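Local atomic coordinates of C-type lectin domain family 4, member b1 (Mus musculus, PDB entry 6LKR), a protein that probably binds carbohydrate through a calcium-dependent lectin domain and, as a dendritic-cell surface receptor, may regulate immune reactivity. Residues A[41-46]-A[128-133]; A[60-65]-A[124-129]; A[64-69]-A[102-107]. One frame throughout, in Å; residues are numbered along the deposited sequence.

Contact 1 of 3, residues A[41-46]-A[128-133]; sequences HLVVIH and VCQMKK
Q130 reaches across to V44 with its carboxamide, while the backbones of H41 and Q130 form an antiparallel hydrogen-bonded pair beside it, H41 N to Q130 O at 2.9 Å and Q130 N to H41 O at 2.8 Å. The glutamine starts with CG wedged between its own N and carbonyl carbon (chi1 87°) and then runs extended, which carries the amide past the end of the short strand. There V44 N donates to Q130 OE1 at 2.9 Å, a nearly straight bond (169° at the hydrogen) that comes in from above the carbonyl plane. One water joins the other half of the amide to the same residue: it takes a bond from Q130 NE2 and gives one to V44 O, so both ends of the carboxamide hold the chain just beyond the last backbone bond, V43 N to V128 O at 3.0 Å. V43 CG1 lies against V128 CB at 3.8 Å. L42 sends most of its side chain toward W28, S31 and C35 of helix 28-37, though CD2 stays beside V128 O; C129 is tied to the same helix by its disulfide with C35. V43 packs on I54 of helix 48-56, and strand 15-18 flanks 128-133 on its other edge.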
ATOM      1  N   HIS A  41       5.417  -9.917  -5.531  1.00 26.81           N
ATOM      2  CA  HIS A  41       4.634  -9.188  -6.566  0.63 29.61           C
ATOM      3  C   HIS A  41       5.594  -8.317  -7.375  1.00 26.16           C
ATOM      4  O   HIS A  41       6.644  -7.947  -6.800  1.00 27.02           O
ATOM      5  CB  HIS A  41       3.581  -8.284  -5.908  0.63 28.98           C
ATOM      6  CG  HIS A  41       2.282  -8.952  -5.610  0.63 27.84           C
ATOM      7  ND1 HIS A  41       1.506  -9.526  -6.595  0.63 30.81           N
ATOM      8  CD2 HIS A  41       1.604  -9.105  -4.454  0.63 31.49           C
ATOM      9  CE1 HIS A  41       0.411 -10.027  -6.056  0.63 36.88           C
ATOM     10  NE2 HIS A  41       0.450  -9.782  -4.739  0.63 32.16           N
ATOM     11  N   LEU A  42       5.237  -7.957  -8.604  1.00 25.98           N
ATOM     12  CA  LEU A  42       5.942  -6.861  -9.309  1.00 23.33           C
ATOM     13  C   LEU A  42       5.876  -5.647  -8.381  1.00 21.32           C
ATOM     14  O   LEU A  42       4.864  -5.502  -7.661  1.00 23.37           O
ATOM     15  CB  LEU A  42       5.268  -6.568 -10.650  1.00 24.14           C
ATOM     16  CG  LEU A  42       5.547  -7.566 -11.771  1.00 28.32           C
ATOM     17  CD1 LEU A  42       4.681  -7.241 -12.977  1.00 27.01           C
ATOM     18  CD2 LEU A  42       7.025  -7.564 -12.154  1.00 25.85           C
ATOM     19  N   VAL A  43       6.926  -4.836  -8.369  1.00 22.41           N
ATOM     20  CA  VAL A  43       7.095  -3.719  -7.404  1.00 20.30           C
ATOM     21  C   VAL A  43       5.870  -2.805  -7.466  1.00 23.94           C
ATOM     22  O   VAL A  43       5.343  -2.523  -8.575  1.00 24.81           O
ATOM     23  CB  VAL A  43       8.392  -2.917  -7.603  1.00 21.69           C
ATOM     24  CG1 VAL A  43       9.586  -3.701  -7.109  1.00 22.95           C
ATOM     25  CG2 VAL A  43       8.583  -2.441  -9.034  1.00 22.37           C
ATOM     26  N   VAL A  44       5.456  -2.370  -6.286  1.00 22.23           N
ATOM     27  CA  VAL A  44       4.318  -1.448  -6.047  1.00 21.41           C
ATOM     28  C   VAL A  44       4.931  -0.179  -5.456  1.00 24.34           C
ATOM     29  O   VAL A  44       5.403  -0.229  -4.300  1.00 23.78           O
ATOM     30  CB  VAL A  44       3.291  -2.114  -5.118  1.00 24.29           C
ATOM     31  CG1 VAL A  44       2.227  -1.136  -4.654  1.00 20.54           C
ATOM     32  CG2 VAL A  44       2.666  -3.340  -5.773  1.00 22.93           C
ATOM     33  N   ILE A  45       5.010   0.886  -6.250  1.00 27.45           N
ATOM     34  CA  ILE A  45       5.886   2.059  -5.954  1.00 23.26           C
ATOM     35  C   ILE A  45       5.004   3.185  -5.421  1.00 28.37           C
ATOM     36  O   ILE A  45       4.372   3.874  -6.236  1.00 26.51           O
ATOM     37  CB  ILE A  45       6.708   2.475  -7.189  1.00 23.26           C
ATOM     38  CG1 ILE A  45       7.401   1.263  -7.811  1.00 25.14           C
ATOM     39  CG2 ILE A  45       7.698   3.576  -6.818  1.00 22.80           C
ATOM     40  CD1 ILE A  45       8.280   1.573  -9.003  1.00 24.37           C
ATOM     41  N   HIS A  46       4.972   3.357  -4.098  1.00 28.34           N
ATOM     42  CA  HIS A  46       4.032   4.286  -3.418  1.00 30.64           C
ATOM     43  C   HIS A  46       4.658   5.654  -3.148  1.00 35.81           C
ATOM     44  O   HIS A  46       3.873   6.582  -2.877  1.00 33.27           O
ATOM     45  CB  HIS A  46       3.482   3.649  -2.140  1.00 25.36           C
ATOM     46  CG  HIS A  46       2.339   2.736  -2.432  1.00 29.01           C
ATOM     47  ND1 HIS A  46       1.302   3.114  -3.270  1.00 32.15           N
ATOM     48  CD2 HIS A  46       2.064   1.478  -2.030  1.00 28.59           C
ATOM     49  CE1 HIS A  46       0.443   2.114  -3.369  1.00 29.69           C
ATOM     50  NE2 HIS A  46       0.887   1.104  -2.621  1.00 29.07           N
ATOM     51  N   VAL A 128      11.157  -6.336 -11.653  1.00 27.00           N
ATOM     52  CA  VAL A 128      11.605  -6.209 -10.235  0.53 27.18           C
ATOM     53  C   VAL A 128      10.450  -6.669  -9.342  1.00 26.21           C
ATOM     54  O   VAL A 128       9.308  -6.236  -9.604  1.00 27.18           O
ATOM     55  CB  VAL A 128      12.027  -4.771  -9.872  0.53 26.78           C
ATOM     56  CG1 VAL A 128      13.077  -4.771  -8.770  0.53 26.16           C
ATOM     57  CG2 VAL A 128      12.520  -3.981 -11.071  0.53 21.91           C
ATOM     58  N   CYS A 129      10.738  -7.517  -8.365  1.00 23.53           N
ATOM     59  CA  CYS A 129       9.748  -8.105  -7.435  1.00 24.81           C
ATOM     60  C   CYS A 129       9.950  -7.508  -6.049  1.00 25.57           C
ATOM     61  O   CYS A 129      11.082  -7.086  -5.718  1.00 26.69           O
ATOM     62  CB  CYS A 129       9.873  -9.620  -7.332  1.00 25.21           C
ATOM     63  SG  CYS A 129       9.798 -10.503  -8.913  1.00 29.82           S
ATOM     64  N   GLN A 130       8.890  -7.513  -5.255  1.00 23.28           N
ATOM     65  CA  GLN A 130       8.951  -7.085  -3.845  1.00 23.63           C
ATOM     66  C   GLN A 130       8.082  -8.035  -3.030  1.00 24.45           C
ATOM     67  O   GLN A 130       7.093  -8.568  -3.576  1.00 25.32           O
ATOM     68  CB  GLN A 130       8.532  -5.618  -3.697  1.00 26.43           C
ATOM     69  CG  GLN A 130       7.042  -5.397  -3.536  1.00 24.64           C
ATOM     70  CD  GLN A 130       6.700  -3.942  -3.313  1.00 25.75           C
ATOM     71  OE1 GLN A 130       7.141  -3.070  -4.050  1.00 24.69           O
ATOM     72  NE2 GLN A 130       5.908  -3.675  -2.288  1.00 25.92           N
ATOM     73  N   MET A 131       8.460  -8.227  -1.772  1.00 26.77           N
ATOM     74  CA  MET A 131       7.618  -8.902  -0.759  1.00 29.84           C
ATOM     75  C   MET A 131       7.796  -8.171   0.569  1.00 31.45           C
ATOM     76  O   MET A 131       8.769  -7.408   0.700  1.00 28.72           O
ATOM     77  CB  MET A 131       8.029 -10.368  -0.610  1.00 30.48           C
ATOM     78  CG  MET A 131       9.466 -10.552  -0.186  1.00 34.88           C
ATOM     79  SD  MET A 131       9.836 -12.275   0.261  1.00 43.73           S
ATOM     80  CE  MET A 131       9.483 -13.101  -1.281  1.00 29.85           C
ATOM     81  N   LYS A 132       6.886  -8.399   1.509  1.00 28.65           N
ATOM     82  CA  LYS A 132       7.013  -7.902   2.900  1.00 35.74           C
ATOM     83  C   LYS A 132       8.198  -8.611   3.561  1.00 37.25           C
ATOM     84  O   LYS A 132       8.429  -9.791   3.244  1.00 37.45           O
ATOM     85  CB  LYS A 132       5.692  -8.106   3.644  1.00 42.49           C
ATOM     86  CG  LYS A 132       4.552  -7.237   3.131  1.00 47.55           C
ATOM     87  CD  LYS A 132       3.180  -7.754   3.501  1.00 59.55           C
ATOM     88  CE  LYS A 132       2.064  -7.053   2.760  1.00 65.82           C
ATOM     89  NZ  LYS A 132       1.556  -5.883   3.517  1.00 66.25           N
ATOM     90  N   LYS A 133       8.958  -7.886   4.386  1.00 34.07           N
ATOM     91  CA  LYS A 133      10.083  -8.416   5.201  0.52 44.95           C
ATOM     92  C   LYS A 133       9.504  -9.260   6.338  1.00 53.40           C
ATOM     93  O   LYS A 133       8.272  -9.194   6.537  1.00 53.10           O
ATOM     94  CB  LYS A 133      10.922  -7.265   5.774  0.52 42.29           C
ATOM     95  CG  LYS A 133      10.283  -6.516   6.940  0.52 44.94           C
ATOM     96  CD  LYS A 133      11.126  -5.385   7.504  0.52 48.32           C
ATOM     97  CE  LYS A 133      10.672  -4.935   8.879  0.52 45.79           C
ATOM     98  NZ  LYS A 133       9.220  -4.631   8.913  0.52 38.66           N
TER
HETATM   99  O   HOH W   1       4.640  -1.095  -1.835  1.00 24.49           O

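Contact 2 of 3, residues A[60-65]-A[124-129]; sequences IHAAYF and KQKSVC
Q125 lays its CG over one face of the F65 ring, 3.8 Å from the centroid and 22° off the ring normal, a CH-pi contact displaced toward the rim at CE2 and CZ. The glutamine chain bends at chi2 (-71°), and its amide plane stands almost perpendicular to the ring, with OE1 beside the methyl of A63. Y64 points to the opposite face of the sheet and meets K126 there: the lysine CB approaches Y64 CD2 obliquely at 3.5 Å, and S127 O sits at the same ring edge, near its plane. The aliphatic part of K126 then continues past the tyrosine ring to A62, whose CB is 3.7 Å from K126 CD. V128 CG2 adds an apolar contact with Y64 CB.

What sets these side chains is a short parallel pairing, Y64 with K126 and F65 with S127. F65 N donates to K126 O at 2.9 Å, from above the carbonyl plane; K126 N to A63 O, at 3.2 Å and 134°, is weak. F65 O is buried here without any hydrogen-bonding partner, which fits a pairing that ends almost as soon as it begins. The polar tips are positioned from farther out: Y64 OH bonds to D59 N, and K126 NZ to S24 O.

In the C-type lectin fold this is the junction at which the C-terminal strand 126-132 joins the central strand 64-70. The F65 side is filled by W28, edge-to-face with the phenylalanine, by S31 of helix 28-37 and by I119 of strand 113-119, while T105 of strand 103-109 packs against both F65 and Q125.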
ATOM      1  N   ILE A  60      20.806   0.883 -15.835  1.00 32.34           N
ATOM      2  CA  ILE A  60      20.287   2.053 -16.611  1.00 30.59           C
ATOM      3  C   ILE A  60      20.101   1.681 -18.085  1.00 28.49           C
ATOM      4  O   ILE A  60      19.431   2.458 -18.792  1.00 32.19           O
ATOM      5  CB  ILE A  60      21.192   3.295 -16.482  1.00 34.51           C
ATOM      6  CG1 ILE A  60      22.633   3.014 -16.919  1.00 38.33           C
ATOM      7  CG2 ILE A  60      21.128   3.869 -15.075  1.00 36.99           C
ATOM      8  CD1 ILE A  60      23.410   4.266 -17.263  1.00 45.00           C
ATOM      9  N   HIS A  61      20.686   0.576 -18.548  1.00 29.88           N
ATOM     10  CA  HIS A  61      20.591   0.125 -19.962  1.00 36.45           C
ATOM     11  C   HIS A  61      19.366  -0.769 -20.185  1.00 38.85           C
ATOM     12  O   HIS A  61      19.175  -1.177 -21.341  1.00 37.85           O
ATOM     13  CB  HIS A  61      21.872  -0.596 -20.404  1.00 39.67           C
ATOM     14  CG  HIS A  61      23.097   0.237 -20.241  1.00 49.76           C
ATOM     15  ND1 HIS A  61      23.225   1.479 -20.834  1.00 52.82           N
ATOM     16  CD2 HIS A  61      24.231   0.027 -19.538  1.00 54.35           C
ATOM     17  CE1 HIS A  61      24.391   1.997 -20.507  1.00 53.35           C
ATOM     18  NE2 HIS A  61      25.026   1.127 -19.716  1.00 53.91           N
ATOM     19  N   ALA A  62      18.559  -1.056 -19.155  1.00 34.01           N
ATOM     20  CA  ALA A  62      17.417  -1.997 -19.263  1.00 34.80           C
ATOM     21  C   ALA A  62      16.110  -1.328 -18.817  1.00 32.94           C
ATOM     22  O   ALA A  62      16.155  -0.382 -18.018  1.00 29.94           O
ATOM     23  CB  ALA A  62      17.702  -3.240 -18.467  1.00 33.19           C
ATOM     24  N   ALA A  63      14.986  -1.810 -19.348  1.00 30.62           N
ATOM     25  CA  ALA A  63      13.617  -1.409 -18.950  1.00 30.83           C
ATOM     26  C   ALA A  63      13.018  -2.534 -18.109  1.00 32.03           C
ATOM     27  O   ALA A  63      13.305  -3.711 -18.384  1.00 31.17           O
ATOM     28  CB  ALA A  63      12.774  -1.107 -20.163  1.00 33.13           C
ATOM     29  N   TYR A  64      12.250  -2.190 -17.080  1.00 26.54           N
ATOM     30  CA  TYR A  64      11.731  -3.186 -16.116  1.00 26.64           C
ATOM     31  C   TYR A  64      10.243  -2.976 -15.910  1.00 25.22           C
ATOM     32  O   TYR A  64       9.837  -1.846 -15.592  1.00 27.78           O
ATOM     33  CB  TYR A  64      12.439  -3.067 -14.771  1.00 27.02           C
ATOM     34  CG  TYR A  64      13.928  -3.269 -14.824  1.00 24.99           C
ATOM     35  CD1 TYR A  64      14.760  -2.265 -15.285  1.00 26.13           C
ATOM     36  CD2 TYR A  64      14.506  -4.445 -14.371  1.00 23.30           C
ATOM     37  CE1 TYR A  64      16.133  -2.429 -15.316  1.00 27.88           C
ATOM     38  CE2 TYR A  64      15.879  -4.621 -14.387  1.00 25.62           C
ATOM     39  CZ  TYR A  64      16.692  -3.610 -14.864  1.00 28.42           C
ATOM     40  OH  TYR A  64      18.045  -3.741 -14.876  1.00 28.61           O
ATOM     41  N   PHE A  65       9.475  -4.045 -16.051  1.00 23.44           N
ATOM     42  CA  PHE A  65       8.047  -4.063 -15.662  1.00 24.98           C
ATOM     43  C   PHE A  65       7.925  -3.758 -14.165  1.00 22.37           C
ATOM     44  O   PHE A  65       8.680  -4.318 -13.333  1.00 22.17           O
ATOM     45  CB  PHE A  65       7.403  -5.403 -16.016  1.00 22.56           C
ATOM     46  CG  PHE A  65       6.951  -5.521 -17.446  1.00 25.89           C
ATOM     47  CD1 PHE A  65       6.176  -4.530 -18.029  1.00 26.13           C
ATOM     48  CD2 PHE A  65       7.295  -6.626 -18.211  1.00 29.35           C
ATOM     49  CE1 PHE A  65       5.745  -4.651 -19.339  1.00 27.21           C
ATOM     50  CE2 PHE A  65       6.880  -6.733 -19.530  1.00 32.47           C
ATOM     51  CZ  PHE A  65       6.101  -5.747 -20.090  1.00 29.38           C
ATOM     52  N   LYS A 124       8.325  -8.124 -24.168  1.00 35.10           N
ATOM     53  CA  LYS A 124       9.160  -8.786 -23.138  1.00 31.96           C
ATOM     54  C   LYS A 124      10.083  -7.730 -22.534  1.00 31.04           C
ATOM     55  O   LYS A 124      10.723  -6.982 -23.299  1.00 32.97           O
ATOM     56  CB  LYS A 124       9.911  -9.976 -23.744  1.00 41.80           C
ATOM     57  CG  LYS A 124       8.999 -11.086 -24.254  1.00 48.82           C
ATOM     58  CD  LYS A 124       9.634 -12.007 -25.280  1.00 64.34           C
ATOM     59  CE  LYS A 124      10.111 -13.322 -24.702  1.00 74.20           C
ATOM     60  NZ  LYS A 124       9.971 -14.424 -25.684  1.00 78.72           N
ATOM     61  N   GLN A 125      10.114  -7.636 -21.207  1.00 27.79           N
ATOM     62  CA  GLN A 125      11.043  -6.730 -20.493  1.00 29.61           C
ATOM     63  C   GLN A 125      11.626  -7.484 -19.302  1.00 31.10           C
ATOM     64  O   GLN A 125      11.160  -8.609 -18.999  1.00 30.96           O
ATOM     65  CB  GLN A 125      10.337  -5.463 -19.996  1.00 30.24           C
ATOM     66  CG  GLN A 125       9.444  -4.776 -21.023  1.00 34.24           C
ATOM     67  CD  GLN A 125      10.195  -4.100 -22.147  1.00 46.10           C
ATOM     68  OE1 GLN A 125      11.400  -3.899 -22.089  1.00 43.23           O
ATOM     69  NE2 GLN A 125       9.483  -3.765 -23.211  1.00 52.86           N
ATOM     70  N   LYS A 126      12.597  -6.867 -18.642  1.00 28.24           N
ATOM     71  CA  LYS A 126      13.081  -7.306 -17.313  0.59 29.50           C
ATOM     72  C   LYS A 126      11.983  -6.967 -16.297  1.00 26.85           C
ATOM     73  O   LYS A 126      10.930  -6.452 -16.711  1.00 25.95           O
ATOM     74  CB  LYS A 126      14.433  -6.643 -17.030  0.59 30.03           C
ATOM     75  CG  LYS A 126      15.472  -6.871 -18.124  0.59 31.25           C
ATOM     76  CD  LYS A 126      16.907  -6.737 -17.658  0.59 35.95           C
ATOM     77  CE  LYS A 126      17.911  -7.253 -18.670  0.59 38.91           C
ATOM     78  NZ  LYS A 126      17.852  -8.728 -18.796  0.59 44.74           N
ATOM     79  N   SER A 127      12.203  -7.259 -15.028  1.00 27.11           N
ATOM     80  CA  SER A 127      11.200  -6.969 -13.983  1.00 28.22           C
ATOM     81  C   SER A 127      11.901  -6.821 -12.642  1.00 29.29           C
ATOM     82  O   SER A 127      13.099  -7.136 -12.559  1.00 28.53           O
ATOM     83  CB  SER A 127      10.141  -8.043 -13.957  1.00 29.14           C
ATOM     84  OG  SER A 127      10.732  -9.329 -13.863  1.00 30.32           O
ATOM     85  N   VAL A 128      11.157  -6.336 -11.653  1.00 27.00           N
ATOM     86  CA  VAL A 128      11.605  -6.209 -10.235  0.53 27.18           C
ATOM     87  C   VAL A 128      10.450  -6.669  -9.342  1.00 26.21           C
ATOM     88  O   VAL A 128       9.308  -6.236  -9.604  1.00 27.18           O
ATOM     89  CB  VAL A 128      12.027  -4.771  -9.872  0.53 26.78           C
ATOM     90  CG1 VAL A 128      13.077  -4.771  -8.770  0.53 26.16           C
ATOM     91  CG2 VAL A 128      12.520  -3.981 -11.071  0.53 21.91           C
ATOM     92  N   CYS A 129      10.738  -7.517  -8.365  1.00 23.53           N
ATOM     93  CA  CYS A 129       9.748  -8.105  -7.435  1.00 24.81           C
ATOM     94  C   CYS A 129       9.950  -7.508  -6.049  1.00 25.57           C
ATOM     95  O   CYS A 129      11.082  -7.086  -5.718  1.00 26.69           O
ATOM     96  CB  CYS A 129       9.873  -9.620  -7.332  1.00 25.21           C
ATOM     97  SG  CYS A 129       9.798 -10.503  -8.913  1.00 29.82           S
TER

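Contact 3 of 3, residues A[64-69]-A[102-107]; sequences YFIGLW and KCVTVY
Strands 64-66 and 103-107 run antiparallel with a strong twist, 130° between their directions, and are joined by Y64 N to V106 O at 3.0 Å, V106 N to Y64 O at 2.7 Å and I66 N to V104 O at 3.0 Å. F65 and T105 form the non-hydrogen-bonded pair between them, and their side chains share a face: T105 CG2 meets F65 CD1 obliquely at 3.5 Å. V104 O lies at the edge of the same ring, in its plane, and C103 CB adds a looser contact at CE1.

On the other face I66 fits between two valines. Its CD1 touches V104 CG1 at 3.6 Å, while its CG2 branch meets V106 CG1 at 3.7 Å, with the two side chains at about a right angle. With CG1 between the backbone N and the carbonyl carbon (chi1 70°) and CG2 anti to that carbon, CG1 and CD1 face V104 and CG2 faces V106.

In the C-type lectin fold this pairing joins two core strands, between which the long loop leaves and returns; strand 103-109 then passes on to strand 113-119, which carries the calcium ligands N117 and D118. T105 and V104 lie close to these two residues. G67, the centre of an inverse gamma turn, breaks the strand and sends it round a corner. Past the corner L68 packs CD2 on V104 CG2 at 3.9 Å, and W69 CA approaches K102 O at 3.1 Å. W76 of strand 76-78 and W116 of strand 113-119 cover V104, C103 is tied to C121 by a disulfide, and K102 NZ bonds to G72 O and forms salt bridges with D70 and D99.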
ATOM      1  N   TYR A  64      12.250  -2.190 -17.080  1.00 26.54           N
ATOM      2  CA  TYR A  64      11.731  -3.186 -16.116  1.00 26.64           C
ATOM      3  C   TYR A  64      10.243  -2.976 -15.910  1.00 25.22           C
ATOM      4  O   TYR A  64       9.837  -1.846 -15.592  1.00 27.78           O
ATOM      5  CB  TYR A  64      12.439  -3.067 -14.771  1.00 27.02           C
ATOM      6  CG  TYR A  64      13.928  -3.269 -14.824  1.00 24.99           C
ATOM      7  CD1 TYR A  64      14.760  -2.265 -15.285  1.00 26.13           C
ATOM      8  CD2 TYR A  64      14.506  -4.445 -14.371  1.00 23.30           C
ATOM      9  CE1 TYR A  64      16.133  -2.429 -15.316  1.00 27.88           C
ATOM     10  CE2 TYR A  64      15.879  -4.621 -14.387  1.00 25.62           C
ATOM     11  CZ  TYR A  64      16.692  -3.610 -14.864  1.00 28.42           C
ATOM     12  OH  TYR A  64      18.045  -3.741 -14.876  1.00 28.61           O
ATOM     13  N   PHE A  65       9.475  -4.045 -16.051  1.00 23.44           N
ATOM     14  CA  PHE A  65       8.047  -4.063 -15.662  1.00 24.98           C
ATOM     15  C   PHE A  65       7.925  -3.758 -14.165  1.00 22.37           C
ATOM     16  O   PHE A  65       8.680  -4.318 -13.333  1.00 22.17           O
ATOM     17  CB  PHE A  65       7.403  -5.403 -16.016  1.00 22.56           C
ATOM     18  CG  PHE A  65       6.951  -5.521 -17.446  1.00 25.89           C
ATOM     19  CD1 PHE A  65       6.176  -4.530 -18.029  1.00 26.13           C
ATOM     20  CD2 PHE A  65       7.295  -6.626 -18.211  1.00 29.35           C
ATOM     21  CE1 PHE A  65       5.745  -4.651 -19.339  1.00 27.21           C
ATOM     22  CE2 PHE A  65       6.880  -6.733 -19.530  1.00 32.47           C
ATOM     23  CZ  PHE A  65       6.101  -5.747 -20.090  1.00 29.38           C
ATOM     24  N   ILE A  66       6.982  -2.877 -13.834  1.00 24.10           N
ATOM     25  CA  ILE A  66       6.512  -2.625 -12.442  1.00 22.10           C
ATOM     26  C   ILE A  66       5.075  -3.140 -12.319  1.00 26.17           C
ATOM     27  O   ILE A  66       4.457  -3.464 -13.361  1.00 22.91           O
ATOM     28  CB  ILE A  66       6.662  -1.137 -12.074  1.00 23.54           C
ATOM     29  CG1 ILE A  66       5.667  -0.248 -12.822  1.00 20.76           C
ATOM     30  CG2 ILE A  66       8.094  -0.682 -12.310  1.00 22.40           C
ATOM     31  CD1 ILE A  66       5.615   1.166 -12.308  1.00 22.20           C
ATOM     32  N   GLY A  67       4.578  -3.248 -11.085  1.00 22.47           N
ATOM     33  CA  GLY A  67       3.293  -3.896 -10.768  1.00 21.04           C
ATOM     34  C   GLY A  67       2.124  -2.940 -10.926  1.00 22.74           C
ATOM     35  O   GLY A  67       1.239  -2.938 -10.062  1.00 26.16           O
ATOM     36  N   LEU A  68       2.099  -2.184 -12.018  1.00 23.89           N
ATOM     37  CA  LEU A  68       1.029  -1.204 -12.328  1.00 21.03           C
ATOM     38  C   LEU A  68       0.419  -1.588 -13.677  1.00 29.49           C
ATOM     39  O   LEU A  68       1.169  -1.808 -14.634  1.00 24.05           O
ATOM     40  CB  LEU A  68       1.613   0.211 -12.372  1.00 24.53           C
ATOM     41  CG  LEU A  68       0.582   1.344 -12.404  1.00 26.05           C
ATOM     42  CD1 LEU A  68      -0.218   1.392 -11.109  1.00 21.98           C
ATOM     43  CD2 LEU A  68       1.251   2.689 -12.636  1.00 26.79           C
ATOM     44  N   TRP A  69      -0.904  -1.678 -13.748  1.00 23.66           N
ATOM     45  CA  TRP A  69      -1.590  -2.012 -15.015  1.00 23.97           C
ATOM     46  C   TRP A  69      -2.908  -1.252 -15.088  1.00 22.88           C
ATOM     47  O   TRP A  69      -3.459  -0.863 -14.043  1.00 26.54           O
ATOM     48  CB  TRP A  69      -1.772  -3.525 -15.184  1.00 26.26           C
ATOM     49  CG  TRP A  69      -2.669  -4.156 -14.168  1.00 33.98           C
ATOM     50  CD1 TRP A  69      -2.396  -4.371 -12.849  1.00 32.60           C
ATOM     51  CD2 TRP A  69      -3.982  -4.702 -14.400  1.00 34.55           C
ATOM     52  NE1 TRP A  69      -3.461  -4.978 -12.238  1.00 33.83           N
ATOM     53  CE2 TRP A  69      -4.443  -5.202 -13.163  1.00 32.36           C
ATOM     54  CE3 TRP A  69      -4.811  -4.804 -15.520  1.00 32.26           C
ATOM     55  CZ2 TRP A  69      -5.694  -5.800 -13.020  1.00 38.20           C
ATOM     56  CZ3 TRP A  69      -6.054  -5.384 -15.375  1.00 40.18           C
ATOM     57  CH2 TRP A  69      -6.487  -5.874 -14.143  1.00 39.53           C
ATOM     58  N   LYS A 102      -1.354  -1.056 -21.693  1.00 27.58           N
ATOM     59  CA  LYS A 102      -2.060  -1.353 -20.416  1.00 25.47           C
ATOM     60  C   LYS A 102      -1.084  -1.714 -19.285  1.00 27.80           C
ATOM     61  O   LYS A 102      -1.540  -1.797 -18.136  1.00 27.14           O
ATOM     62  CB  LYS A 102      -3.087  -2.463 -20.646  1.00 26.97           C
ATOM     63  CG  LYS A 102      -4.195  -2.115 -21.632  1.00 30.66           C
ATOM     64  CD  LYS A 102      -5.017  -0.922 -21.203  1.00 29.95           C
ATOM     65  CE  LYS A 102      -6.297  -0.757 -21.990  1.00 34.77           C
ATOM     66  NZ  LYS A 102      -6.895   0.584 -21.776  1.00 30.76           N
ATOM     67  N   CYS A 103       0.202  -1.899 -19.578  1.00 24.44           N
ATOM     68  CA  CYS A 103       1.234  -2.281 -18.584  1.00 26.03           C
ATOM     69  C   CYS A 103       2.296  -1.187 -18.525  1.00 26.00           C
ATOM     70  O   CYS A 103       2.300  -0.297 -19.401  1.00 30.63           O
ATOM     71  CB  CYS A 103       1.840  -3.642 -18.903  1.00 27.50           C
ATOM     72  SG  CYS A 103       0.657  -4.991 -18.661  1.00 30.46           S
ATOM     73  N   VAL A 104       3.120  -1.211 -17.483  1.00 24.68           N
ATOM     74  CA  VAL A 104       4.007  -0.069 -17.131  1.00 24.03           C
ATOM     75  C   VAL A 104       5.418  -0.592 -16.898  1.00 24.06           C
ATOM     76  O   VAL A 104       5.585  -1.607 -16.193  1.00 25.04           O
ATOM     77  CB  VAL A 104       3.470   0.718 -15.922  1.00 25.45           C
ATOM     78  CG1 VAL A 104       4.354   1.905 -15.565  1.00 23.93           C
ATOM     79  CG2 VAL A 104       2.052   1.194 -16.181  1.00 26.14           C
ATOM     80  N   THR A 105       6.387   0.087 -17.504  1.00 23.27           N
ATOM     81  CA  THR A 105       7.828  -0.173 -17.282  0.62 23.73           C
ATOM     82  C   THR A 105       8.475   1.062 -16.670  1.00 29.47           C
ATOM     83  O   THR A 105       7.909   2.170 -16.808  1.00 26.72           O
ATOM     84  CB  THR A 105       8.579  -0.517 -18.571  0.62 27.57           C
ATOM     85  OG1 THR A 105       8.302   0.499 -19.537  0.62 28.55           O
ATOM     86  CG2 THR A 105       8.197  -1.877 -19.097  0.62 24.17           C
ATOM     87  N   VAL A 106       9.596   0.853 -15.998  1.00 26.23           N
ATOM     88  CA  VAL A 106      10.446   1.962 -15.509  1.00 23.98           C
ATOM     89  C   VAL A 106      11.744   1.842 -16.305  1.00 23.08           C
ATOM     90  O   VAL A 106      12.245   0.714 -16.476  1.00 24.97           O
ATOM     91  CB  VAL A 106      10.632   1.919 -13.981  1.00 22.09           C
ATOM     92  CG1 VAL A 106      11.288   0.625 -13.519  1.00 23.25           C
ATOM     93  CG2 VAL A 106      11.404   3.127 -13.481  1.00 21.99           C
ATOM     94  N   TYR A 107      12.240   2.958 -16.826  1.00 25.81           N
ATOM     95  CA  TYR A 107      13.475   2.979 -17.643  1.00 24.18           C
ATOM     96  C   TYR A 107      14.131   4.350 -17.508  1.00 26.12           C
ATOM     97  O   TYR A 107      13.505   5.308 -17.014  1.00 29.83           O
ATOM     98  CB  TYR A 107      13.177   2.581 -19.089  1.00 28.92           C
ATOM     99  CG  TYR A 107      12.734   3.700 -19.999  1.00 31.63           C
ATOM    100  CD1 TYR A 107      11.402   4.070 -20.091  1.00 27.28           C
ATOM    101  CD2 TYR A 107      13.647   4.352 -20.811  1.00 37.01           C
ATOM    102  CE1 TYR A 107      10.994   5.081 -20.947  1.00 32.66           C
ATOM    103  CE2 TYR A 107      13.257   5.367 -21.668  1.00 37.69           C
ATOM    104  CZ  TYR A 107      11.926   5.732 -21.739  1.00 37.85           C
ATOM    105  OH  TYR A 107      11.553   6.736 -22.580  1.00 38.20           O
TER

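From the N terminus the chain forms strands 10-12 and 15-18, then helix 28-37, passes 41-46 and helix 48-56, and reaches strand 64-70. From there it runs through strand 76-78 and the calcium ligands E95, S97 and E101 to 103-109, where contact 3 closes the shortest loop. Contact 2 closes the next, from 60-65 to 124-129, and contact 1 the widest, so the three nest without crossing. Contacts 2 and 3 share Y64 and F65, with strands 126-132 and 103-109 pairing along opposite edges of 64-70. Contacts 1 and 2 share strand 126-132, and contact 1 meets contact 3 directly where V43 O approaches G67 N at 2.7 Å, a probable hydrogen bond.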